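Local coordinates for SidF, inhibitor of growth family, member 3 (Legionella pneumophila subsp. pneumophila, PDB 4FYE), which probably acts as a phosphoinositide phosphatase, removing a phosphate group from phosphatidylinositol phosphates, at residues A[656-661]-A[695-700]; A[680-685]-A[689-694]. The protein carries 1 engineered substitution. All blocks are in the same frame, centred on the assembly; numbering follows the deposited sequence.

Contact 1 (A[656-661]-A[695-700])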
ATOM      1  N   LEU A 656       6.067  -4.734   4.130  1.00 37.27           N
ATOM      2  CA  LEU A 656       5.314  -4.157   5.186  1.00 35.23           C
ATOM      3  C   LEU A 656       3.840  -4.649   5.038  1.00 38.28           C
ATOM      4  O   LEU A 656       3.226  -5.056   6.053  1.00 38.29           O
ATOM      5  CB  LEU A 656       5.423  -2.629   5.143  1.00 33.47           C
ATOM      6  CG  LEU A 656       4.605  -1.980   6.246  1.00 36.09           C
ATOM      7  CD1 LEU A 656       5.062  -2.252   7.723  1.00 32.28           C
ATOM      8  CD2 LEU A 656       4.570  -0.525   5.897  1.00 35.76           C
ATOM      9  N   ALA A 657       3.275  -4.641   3.813  1.00 33.45           N
ATOM     10  CA  ALA A 657       1.874  -5.120   3.654  1.00 34.35           C
ATOM     11  C   ALA A 657       1.718  -6.571   4.140  1.00 38.47           C
ATOM     12  O   ALA A 657       0.675  -6.937   4.739  1.00 40.84           O
ATOM     13  CB  ALA A 657       1.371  -4.952   2.211  1.00 29.22           C
ATOM     14  N   GLN A 658       2.775  -7.382   3.961  1.00 35.35           N
ATOM     15  CA  GLN A 658       2.770  -8.784   4.379  1.00 34.31           C
ATOM     16  C   GLN A 658       2.717  -8.880   5.905  1.00 38.84           C
ATOM     17  O   GLN A 658       2.016  -9.718   6.467  1.00 41.33           O
ATOM     18  CB  GLN A 658       4.068  -9.493   3.899  1.00 37.16           C
ATOM     19  CG  GLN A 658       4.348 -10.844   4.600  1.00 38.34           C
ATOM     20  CD  GLN A 658       5.624 -11.658   4.120  1.00 42.10           C
ATOM     21  OE1 GLN A 658       5.958 -12.711   4.723  1.00 52.07           O
ATOM     22  NE2 GLN A 658       6.328 -11.191   3.111  1.00 33.57           N
ATOM     23  N   LYS A 659       3.511  -8.069   6.590  1.00 37.06           N
ATOM     24  CA  LYS A 659       3.471  -8.021   8.050  1.00 38.93           C
ATOM     25  C   LYS A 659       2.076  -7.579   8.539  1.00 41.27           C
ATOM     26  O   LYS A 659       1.514  -8.151   9.482  1.00 47.50           O
ATOM     27  CB  LYS A 659       4.570  -7.047   8.501  1.00 42.19           C
ATOM     28  CG  LYS A 659       5.715  -7.648   9.286  1.00 44.97           C
ATOM     29  CD  LYS A 659       6.572  -8.612   8.545  1.00 46.55           C
ATOM     30  CE  LYS A 659       7.735  -9.138   9.412  1.00 47.95           C
ATOM     31  NZ  LYS A 659       7.531 -10.466  10.128  1.00 50.52           N
ATOM     32  N   ILE A 660       1.446  -6.606   7.887  1.00 39.01           N
ATOM     33  CA  ILE A 660       0.181  -6.087   8.442  1.00 34.66           C
ATOM     34  C   ILE A 660      -0.928  -7.069   8.136  1.00 36.03           C
ATOM     35  O   ILE A 660      -1.770  -7.329   8.999  1.00 37.19           O
ATOM     36  CB  ILE A 660      -0.176  -4.745   7.785  1.00 35.70           C
ATOM     37  CG1 ILE A 660       0.813  -3.684   8.242  1.00 37.01           C
ATOM     38  CG2 ILE A 660      -1.590  -4.329   8.114  1.00 36.87           C
ATOM     39  CD1 ILE A 660       1.002  -2.597   7.209  1.00 35.65           C
ATOM     40  N   VAL A 661      -0.961  -7.618   6.907  1.00 37.22           N
ATOM     41  CA  VAL A 661      -2.076  -8.465   6.553  1.00 38.50           C
ATOM     42  C   VAL A 661      -1.925  -9.736   7.376  1.00 38.80           C
ATOM     43  O   VAL A 661      -2.906 -10.239   7.881  1.00 39.45           O
ATOM     44  CB  VAL A 661      -2.147  -8.872   5.057  1.00 42.75           C
ATOM     45  CG1 VAL A 661      -3.539  -9.287   4.713  1.00 45.02           C
ATOM     46  CG2 VAL A 661      -1.864  -7.720   4.172  1.00 52.19           C
ATOM     47  N   GLN A 695       3.661 -21.088   9.227  1.00 50.37           N
ATOM     48  CA  GLN A 695       2.865 -21.719   8.194  1.00 59.12           C
ATOM     49  C   GLN A 695       1.987 -20.641   7.509  1.00 56.45           C
ATOM     50  O   GLN A 695       1.837 -20.633   6.271  1.00 59.46           O
ATOM     51  CB  GLN A 695       2.036 -22.885   8.783  1.00 55.43           C
ATOM     52  CG  GLN A 695       1.440 -23.732   7.673  1.00 70.26           C
ATOM     53  CD  GLN A 695       0.172 -24.531   8.038  1.00 78.42           C
ATOM     54  OE1 GLN A 695      -0.705 -24.707   7.172  1.00 77.21           O
ATOM     55  NE2 GLN A 695       0.072 -25.029   9.303  1.00 74.14           N
ATOM     56  N   LEU A 696       1.427 -19.731   8.309  1.00 50.21           N
ATOM     57  CA  LEU A 696       0.711 -18.595   7.727  1.00 47.73           C
ATOM     58  C   LEU A 696       1.692 -17.765   6.927  1.00 42.70           C
ATOM     59  O   LEU A 696       1.411 -17.348   5.798  1.00 43.31           O
ATOM     60  CB  LEU A 696       0.091 -17.718   8.818  1.00 44.90           C
ATOM     61  CG  LEU A 696      -1.247 -17.004   8.540  1.00 49.02           C
ATOM     62  CD1 LEU A 696      -1.468 -15.778   9.405  1.00 45.51           C
ATOM     63  CD2 LEU A 696      -1.615 -16.668   7.111  1.00 43.44           C
ATOM     64  N   ASP A 697       2.847 -17.483   7.519  1.00 38.98           N
ATOM     65  CA  ASP A 697       3.749 -16.570   6.876  1.00 40.97           C
ATOM     66  C   ASP A 697       4.073 -17.148   5.468  1.00 43.08           C
ATOM     67  O   ASP A 697       4.207 -16.412   4.546  1.00 40.52           O
ATOM     68  CB  ASP A 697       4.995 -16.338   7.764  1.00 48.16           C
ATOM     69  CG  ASP A 697       5.743 -15.023   7.438  1.00 57.85           C
ATOM     70  OD1 ASP A 697       5.114 -14.037   6.950  1.00 60.64           O
ATOM     71  OD2 ASP A 697       6.966 -14.959   7.712  1.00 60.28           O
ATOM     72  N   ARG A 698       4.109 -18.479   5.323  1.00 41.83           N
ATOM     73  CA  ARG A 698       4.435 -19.120   4.079  1.00 42.76           C
ATOM     74  C   ARG A 698       3.418 -18.764   3.048  1.00 42.84           C
ATOM     75  O   ARG A 698       3.730 -18.686   1.868  1.00 46.07           O
ATOM     76  CB  ARG A 698       4.558 -20.637   4.230  1.00 45.81           C
ATOM     77  CG  ARG A 698       5.863 -21.037   4.896  1.00 41.66           C
ATOM     78  CD  ARG A 698       5.968 -22.511   5.001  1.00 42.11           C
ATOM     79  NE  ARG A 698       7.279 -22.921   5.504  1.00 44.07           N
ATOM     80  CZ  ARG A 698       7.602 -24.201   5.778  1.00 45.26           C
ATOM     81  NH1 ARG A 698       6.685 -25.150   5.624  1.00 41.19           N
ATOM     82  NH2 ARG A 698       8.847 -24.537   6.201  1.00 45.65           N
ATOM     83  N   GLU A 699       2.233 -18.407   3.468  1.00 42.49           N
ATOM     84  CA  GLU A 699       1.181 -18.201   2.466  1.00 45.54           C
ATOM     85  C   GLU A 699       1.380 -16.850   1.756  1.00 50.33           C
ATOM     86  O   GLU A 699       1.097 -16.718   0.557  1.00 54.67           O
ATOM     87  CB  GLU A 699      -0.213 -18.242   3.095  1.00 49.05           C
ATOM     88  CG  GLU A 699      -0.668 -19.556   3.736  1.00 45.44           C
ATOM     89  CD  GLU A 699      -0.770 -20.681   2.729  1.00 50.11           C
ATOM     90  OE1 GLU A 699      -0.984 -21.806   3.179  1.00 50.79           O
ATOM     91  OE2 GLU A 699      -0.613 -20.473   1.495  1.00 50.84           O
ATOM     92  N   LEU A 700       1.902 -15.874   2.495  1.00 45.91           N
ATOM     93  CA  LEU A 700       1.819 -14.456   2.117  1.00 40.24           C
ATOM     94  C   LEU A 700       2.710 -13.997   0.960  1.00 38.81           C
ATOM     95  O   LEU A 700       2.540 -12.904   0.436  1.00 36.43           O
ATOM     96  CB  LEU A 700       2.043 -13.593   3.349  1.00 37.61           C
ATOM     97  CG  LEU A 700       1.224 -14.178   4.493  1.00 38.79           C
ATOM     98  CD1 LEU A 700       1.657 -13.532   5.796  1.00 35.84           C
ATOM     99  CD2 LEU A 700      -0.258 -13.935   4.230  1.00 38.44           C
TER
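Gln658 reaches from helix 652-668 to Asp697 on helix 692-699 and to Leu700 close after it, a helix-helix contact made through very few side chains. Its CB points toward the partner segment, and an extended chain carries the rest straight across: CG is anti to the backbone N (chi1 164°) and the next torsion is also near 180°. The first atom to touch is Gln658 CG, packed against Leu700 CB at 3.8 Å. Leu700 CD1 packs beside Gln658 O and CG, 3.9 Å from the former. Further out, Gln658 CD still lies 4.1 Å from Leu700 CB while its terminal amide comes up to the carboxylate of Asp697, the two planes turned 50° from each other. Gln658 OE1 as modelled lies 2.7 Å from Asp697 OD1; the amide is probably flipped, and turned back the pair may be a hydrogen bond.

The helices thus meet through the aliphatic contact, with the amide close to the carboxylate and all three residues buried. Asp697 has stronger partners than the glutamine: its OD2 accepts from Ala728 N and is also engaged by Arg684. Lys659, next to Gln658, directs its amino group to Asn726 O, and its NZ remains 5.1 Å from Asp697 OD2.

Contact 2 (A[680-685]-A[689-694]); sequences LDHRRT and EVSNVE
His682, the first residue to leave helical geometry after helix 678-681, lays its imidazole against the N-terminal start of helix 692-699. The nonpolar part of this contact is a CH-pi interaction: Val693 CG2 sits over one ring face, 3.6 Å from the centroid of the His682 ring and 24° off its normal. With CG anti to the backbone N (chi1 -174°), the ring is carried toward that methyl. Ser691 OG lies over the same face, 3.0 Å from His682 CE1. This serine is the N-cap, and its OG accepts a weak capping bond from Glu694 N.

Hydrogen bonding across the segments centres on Glu694. Its extended side chain brings OE1 to Thr685 N at 2.9 Å, a nearly straight bond (165°) received on the syn side of the carboxylate, while OE2 accepts from His686 N. The carboxylate also packs on the aliphatic part of the arginine, Glu694 CD lying 3.4 Å from Arg684 CG.

Within 680-685, Arg684 folds back, and its NH2 donates to His682 O at 2.7 Å, in the guanidinium plane. Two backbone N-H groups, of Thr685 and His686, hold the carboxylate, while the guanidinium of Arg684 is engaged by His682 O, Phe679 and Asp697.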
ATOM      1  N   LEU A 680       4.280 -11.258  14.985  1.00 53.22           N
ATOM      2  CA  LEU A 680       5.472 -10.442  14.752  1.00 47.56           C
ATOM      3  C   LEU A 680       6.735 -10.964  15.444  1.00 47.90           C
ATOM      4  O   LEU A 680       7.776 -10.965  14.825  1.00 48.20           O
ATOM      5  CB  LEU A 680       5.199  -8.995  15.111  1.00 50.91           C
ATOM      6  CG  LEU A 680       4.195  -8.186  14.281  1.00 51.92           C
ATOM      7  CD1 LEU A 680       4.202  -6.767  14.872  1.00 50.54           C
ATOM      8  CD2 LEU A 680       4.655  -8.192  12.806  1.00 52.19           C
ATOM      9  N   ASP A 681       6.618 -11.448  16.676  1.00 48.67           N
ATOM     10  CA  ASP A 681       7.751 -11.796  17.519  1.00 52.52           C
ATOM     11  C   ASP A 681       8.285 -13.160  17.158  1.00 55.52           C
ATOM     12  O   ASP A 681       9.503 -13.408  17.281  1.00 59.00           O
ATOM     13  CB  ASP A 681       7.347 -11.767  19.010  1.00 59.35           C
ATOM     14  CG  ASP A 681       6.831 -10.356  19.484  1.00 67.67           C
ATOM     15  OD1 ASP A 681       7.115  -9.337  18.780  1.00 68.54           O
ATOM     16  OD2 ASP A 681       6.161 -10.265  20.566  1.00 67.15           O
ATOM     17  N   HIS A 682       7.395 -14.049  16.709  1.00 52.33           N
ATOM     18  CA  HIS A 682       7.805 -15.422  16.368  1.00 51.96           C
ATOM     19  C   HIS A 682       8.998 -15.423  15.428  1.00 53.67           C
ATOM     20  O   HIS A 682       9.013 -14.725  14.411  1.00 59.09           O
ATOM     21  CB  HIS A 682       6.666 -16.326  15.838  1.00 48.85           C
ATOM     22  CG  HIS A 682       7.108 -17.774  15.648  1.00 58.62           C
ATOM     23  ND1 HIS A 682       7.701 -18.229  14.488  1.00 59.14           N
ATOM     24  CD2 HIS A 682       7.146 -18.846  16.548  1.00 62.88           C
ATOM     25  CE1 HIS A 682       8.045 -19.517  14.631  1.00 60.72           C
ATOM     26  NE2 HIS A 682       7.710 -19.902  15.892  1.00 63.92           N
ATOM     27  N   ARG A 683      10.017 -16.187  15.800  1.00 48.50           N
ATOM     28  CA  ARG A 683      11.250 -16.288  15.054  1.00 47.64           C
ATOM     29  C   ARG A 683      11.128 -17.432  14.020  1.00 48.34           C
ATOM     30  O   ARG A 683      11.149 -18.613  14.394  1.00 48.27           O
ATOM     31  CB  ARG A 683      12.466 -16.537  16.037  1.00 46.92           C
ATOM     32  CG  ARG A 683      12.800 -15.385  17.023  1.00 48.29           C
ATOM     33  CD  ARG A 683      13.042 -14.003  16.338  1.00 46.86           C
ATOM     34  NE  ARG A 683      11.839 -13.324  15.779  1.00 46.35           N
ATOM     35  CZ  ARG A 683      11.887 -12.396  14.784  1.00 52.42           C
ATOM     36  NH1 ARG A 683      13.058 -12.046  14.202  1.00 46.68           N
ATOM     37  NH2 ARG A 683      10.778 -11.792  14.329  1.00 44.00           N
ATOM     38  N   ARG A 684      11.042 -17.101  12.729  1.00 45.95           N
ATOM     39  CA  ARG A 684      10.877 -18.174  11.719  1.00 48.82           C
ATOM     40  C   ARG A 684      12.118 -19.024  11.649  1.00 49.36           C
ATOM     41  O   ARG A 684      13.236 -18.511  11.796  1.00 54.73           O
ATOM     42  CB  ARG A 684      10.501 -17.623  10.332  1.00 49.47           C
ATOM     43  CG  ARG A 684       9.017 -17.415  10.156  1.00 50.64           C
ATOM     44  CD  ARG A 684       8.598 -15.949   9.941  1.00 57.08           C
ATOM     45  NE  ARG A 684       8.308 -15.233  11.171  1.00 53.12           N
ATOM     46  CZ  ARG A 684       7.300 -14.367  11.400  1.00 50.00           C
ATOM     47  NH1 ARG A 684       6.374 -14.073  10.515  1.00 45.87           N
ATOM     48  NH2 ARG A 684       7.212 -13.806  12.612  1.00 47.31           N
ATOM     49  N   THR A 685      11.941 -20.331  11.460  1.00 54.57           N
ATOM     50  CA  THR A 685      13.088 -21.266  11.469  1.00 52.87           C
ATOM     51  C   THR A 685      13.303 -22.001  10.166  1.00 51.41           C
ATOM     52  O   THR A 685      14.345 -22.587  10.034  1.00 54.72           O
ATOM     53  CB  THR A 685      12.976 -22.325  12.577  1.00 55.86           C
ATOM     54  OG1 THR A 685      11.738 -23.018  12.411  1.00 67.04           O
ATOM     55  CG2 THR A 685      12.977 -21.679  13.961  1.00 55.94           C
ATOM     56  N   GLU A 689       9.695 -28.823  10.064  1.00 69.80           N
ATOM     57  CA  GLU A 689       8.555 -28.717  10.968  1.00 75.20           C
ATOM     58  C   GLU A 689       8.529 -27.273  11.456  1.00 71.82           C
ATOM     59  O   GLU A 689       9.543 -26.793  11.957  1.00 70.02           O
ATOM     60  CB  GLU A 689       8.763 -29.682  12.139  1.00 79.04           C
ATOM     61  CG  GLU A 689       7.475 -30.294  12.641  1.00101.09           C
ATOM     62  CD  GLU A 689       6.822 -31.233  11.627  1.00108.21           C
ATOM     63  OE1 GLU A 689       5.626 -30.993  11.327  1.00110.56           O
ATOM     64  OE2 GLU A 689       7.489 -32.195  11.139  1.00 95.91           O
ATOM     65  N   VAL A 690       7.422 -26.553  11.271  1.00 68.99           N
ATOM     66  CA  VAL A 690       7.386 -25.117  11.650  1.00 60.59           C
ATOM     67  C   VAL A 690       6.111 -24.814  12.392  1.00 58.29           C
ATOM     68  O   VAL A 690       5.120 -25.482  12.179  1.00 52.75           O
ATOM     69  CB  VAL A 690       7.436 -24.155  10.434  1.00 61.83           C
ATOM     70  CG1 VAL A 690       8.786 -24.180   9.734  1.00 58.25           C
ATOM     71  CG2 VAL A 690       6.263 -24.369   9.460  1.00 59.91           C
ATOM     72  N   SER A 691       6.113 -23.768  13.204  1.00 56.19           N
ATOM     73  CA  SER A 691       4.911 -23.375  13.962  1.00 55.34           C
ATOM     74  C   SER A 691       3.719 -22.932  13.053  1.00 56.61           C
ATOM     75  O   SER A 691       3.852 -22.707  11.832  1.00 57.41           O
ATOM     76  CB  SER A 691       5.289 -22.229  14.879  1.00 53.91           C
ATOM     77  OG  SER A 691       5.484 -21.070  14.060  1.00 63.12           O
ATOM     78  N   ASN A 692       2.563 -22.742  13.653  1.00 56.59           N
ATOM     79  CA  ASN A 692       1.422 -22.208  12.926  1.00 55.19           C
ATOM     80  C   ASN A 692       1.619 -20.832  12.338  1.00 54.24           C
ATOM     81  O   ASN A 692       1.231 -20.598  11.182  1.00 52.84           O
ATOM     82  CB  ASN A 692       0.228 -22.209  13.829  1.00 56.97           C
ATOM     83  CG  ASN A 692      -0.313 -23.585  13.993  1.00 61.92           C
ATOM     84  OD1 ASN A 692      -0.976 -23.876  14.965  1.00 67.54           O
ATOM     85  ND2 ASN A 692      -0.058 -24.435  13.017  1.00 59.11           N
ATOM     86  N   VAL A 693       2.255 -19.935  13.093  1.00 54.03           N
ATOM     87  CA  VAL A 693       2.581 -18.609  12.541  1.00 57.99           C
ATOM     88  C   VAL A 693       3.392 -18.674  11.263  1.00 52.38           C
ATOM     89  O   VAL A 693       3.069 -17.978  10.295  1.00 47.71           O
ATOM     90  CB  VAL A 693       3.242 -17.664  13.549  1.00 61.54           C
ATOM     91  CG1 VAL A 693       2.157 -17.005  14.367  1.00 67.44           C
ATOM     92  CG2 VAL A 693       4.078 -18.445  14.507  1.00 75.56           C
ATOM     93  N   GLU A 694       4.379 -19.568  11.239  1.00 51.36           N
ATOM     94  CA  GLU A 694       5.328 -19.640  10.101  1.00 52.49           C
ATOM     95  C   GLU A 694       4.610 -20.227   8.913  1.00 49.99           C
ATOM     96  O   GLU A 694       4.875 -19.865   7.753  1.00 47.83           O
ATOM     97  CB  GLU A 694       6.587 -20.459  10.451  1.00 46.87           C
ATOM     98  CG  GLU A 694       7.512 -20.659   9.308  1.00 46.86           C
ATOM     99  CD  GLU A 694       8.962 -20.782   9.735  1.00 49.58           C
ATOM    100  OE1 GLU A 694       9.182 -20.887  10.987  1.00 48.43           O
ATOM    101  OE2 GLU A 694       9.855 -20.793   8.816  1.00 38.86           O
TER

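Overall arrangement
The two contacts lie on the same side of the chain's centre, with their own centres 11 Å apart, and share helix 692-699: contact 2 uses its N-terminal start and contact 1 its later part and Leu700. Along the chain, helix 652-668 comes first, then helix 678-681 with the turn after it, then helix 692-699, placing both segments of contact 2 between those of contact 1. Direct links join them. Arg684 NH1 forms a salt bridge with Asp697 OD2 at 3.0 Å, and Lys659 CG packs on Leu680 CD2. Within the phosphatase domain, helix 692-699 is thus tied to the loop after helix 678-681 through Arg684, and helix 678-681 rests on helix 652-668.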